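Transmembrane beta-barrels (Synthetic construct, PDB 6X9Z) forms a closed, eight-stranded antiparallel beta-barrel designed from scratch to span a lipid membrane. Local coordinates at residues 92-95 with 96-100. Sequence-based numbering, arbitrary orientation.
Sequences YRVS and PNLAL
A type I turn with a classic beta bulge closes the hairpin of strands 82-93 and 98-106 at one end of the barrel, with Val-94 and Ser-95 opposite Leu-98 forming the bulge. Before the bulge, Tyr-92 and Leu-100 form a hydrogen-bonded antiparallel pair: Tyr-92 N donates to Leu-100 O at 2.7 Å, almost straight (175°) and in the carbonyl plane, and Leu-100 N returns a bond to Tyr-92 O. The bulge shows in Leu-98 O, which accepts from both Val-94 N and Ser-95 N, each at 3.1 Å and from the same face of its carbonyl plane. Pro-96 (phi -61°) and Asn-97, both with helical-region backbone angles, take the turn's central positions, but its closing bond, Leu-98 N to Ser-95 O, is weak (3.4 Å). Ser-95 OG, lying between backbone N and carbonyl carbon (chi1 86°), swings over the bend to accept from Asn-97 N at 2.9 Å, an ST turn, and weakly from Leu-98 N. An alanine in place of Ser-95 would probably leave Asn-97 N without this acceptor and the turn less firmly held. On the surface, Val-94 branches both ways: CG2 runs alongside Leu-98 CG at 3.8 Å, while CG1 meets Leu-100 CG, those two side chains crossing at about a right angle. Arg-93, paired with Ala-99 on the other face, reaches Asp-65 in a salt bridge. The bend thus rests on several modest polar bonds, chiefly those to Leu-98 O and Ser-95 OG, while apolar side chains cover one side.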
loop_
_atom_site.group_PDB
_atom_site.type_symbol
_atom_site.label_atom_id
_atom_site.label_comp_id
_atom_site.label_asym_id
_atom_site.label_seq_id
_atom_site.Cartn_x
_atom_site.Cartn_y
_atom_site.Cartn_z
ATOM N N TYR A 92 -3.114 11.497 -0.652
ATOM C CA TYR A 92 -3.339 12.928 -0.819
ATOM C C TYR A 92 -3.848 13.150 -2.240
ATOM O O TYR A 92 -3.073 13.108 -3.197
ATOM C CB TYR A 92 -2.058 13.708 -0.541
ATOM C CG TYR A 92 -1.551 13.533 0.873
ATOM C CD1 TYR A 92 -0.691 12.492 1.207
ATOM C CD2 TYR A 92 -1.950 14.400 1.879
ATOM C CE1 TYR A 92 -0.235 12.334 2.503
ATOM C CE2 TYR A 92 -1.504 14.250 3.173
ATOM C CZ TYR A 92 -0.648 13.218 3.482
ATOM O OH TYR A 92 -0.212 13.075 4.780
ATOM N N ARG A 93 -5.154 13.377 -2.373
ATOM C CA ARG A 93 -5.746 13.596 -3.686
ATOM C C ARG A 93 -5.152 14.836 -4.340
ATOM O O ARG A 93 -5.091 15.908 -3.730
ATOM C CB ARG A 93 -7.265 13.728 -3.557
ATOM C CG ARG A 93 -7.954 14.569 -4.628
ATOM C CD ARG A 93 -8.186 15.995 -4.136
ATOM N NE ARG A 93 -9.417 16.587 -4.648
ATOM C CZ ARG A 93 -9.899 17.756 -4.244
ATOM N NH1 ARG A 93 -11.030 18.225 -4.755
ATOM N NH2 ARG A 93 -9.248 18.458 -3.323
ATOM N N VAL A 94 -4.699 14.684 -5.581
ATOM C CA VAL A 94 -4.239 15.818 -6.377
ATOM C C VAL A 94 -5.065 16.026 -7.633
ATOM O O VAL A 94 -4.979 17.103 -8.241
ATOM C CB VAL A 94 -2.744 15.693 -6.738
ATOM C CG1 VAL A 94 -1.891 15.838 -5.490
ATOM C CG2 VAL A 94 -2.466 14.373 -7.436
ATOM N N SER A 95 -5.858 15.044 -8.043
ATOM C CA SER A 95 -6.805 15.212 -9.135
ATOM C C SER A 95 -7.935 14.220 -8.922
ATOM O O SER A 95 -7.858 13.367 -8.029
ATOM C CB SER A 95 -6.133 14.989 -10.498
ATOM O OG SER A 95 -6.127 13.612 -10.829
ATOM N N PRO A 96 -9.015 14.324 -9.698
ATOM C CA PRO A 96 -10.045 13.277 -9.643
ATOM C C PRO A 96 -9.521 11.917 -10.049
ATOM O O PRO A 96 -10.138 10.896 -9.714
ATOM C CB PRO A 96 -11.107 13.789 -10.622
ATOM C CG PRO A 96 -10.957 15.266 -10.569
ATOM C CD PRO A 96 -9.481 15.505 -10.447
ATOM N N ASN A 97 -8.394 11.873 -10.753
ATOM C CA ASN A 97 -7.813 10.639 -11.241
ATOM C C ASN A 97 -6.612 10.171 -10.436
ATOM O O ASN A 97 -6.288 8.979 -10.476
ATOM C CB ASN A 97 -7.382 10.813 -12.704
ATOM C CG ASN A 97 -7.596 9.570 -13.511
ATOM O OD1 ASN A 97 -8.028 8.549 -12.980
ATOM N ND2 ASN A 97 -7.319 9.644 -14.809
ATOM N N LEU A 98 -5.956 11.068 -9.705
ATOM C CA LEU A 98 -4.628 10.813 -9.175
ATOM C C LEU A 98 -4.539 11.217 -7.712
ATOM O O LEU A 98 -5.201 12.156 -7.262
ATOM C CB LEU A 98 -3.573 11.571 -9.980
ATOM C CG LEU A 98 -2.100 11.352 -9.634
ATOM C CD1 LEU A 98 -1.706 9.900 -9.833
ATOM C CD2 LEU A 98 -1.250 12.266 -10.487
ATOM N N ALA A 99 -3.685 10.506 -6.982
ATOM C CA ALA A 99 -3.429 10.803 -5.584
ATOM C C ALA A 99 -1.979 10.466 -5.280
ATOM O O ALA A 99 -1.421 9.517 -5.835
ATOM C CB ALA A 99 -4.366 10.018 -4.660
ATOM N N LEU A 100 -1.372 11.265 -4.410
ATOM C CA LEU A 100 -0.035 10.982 -3.916
ATOM C C LEU A 100 -0.133 10.086 -2.694
ATOM O O LEU A 100 -1.009 10.265 -1.843
ATOM C CB LEU A 100 0.705 12.269 -3.565
ATOM C CG LEU A 100 0.690 13.294 -4.697
ATOM C CD1 LEU A 100 1.388 14.555 -4.255
ATOM C CD2 LEU A 100 1.327 12.711 -5.948
#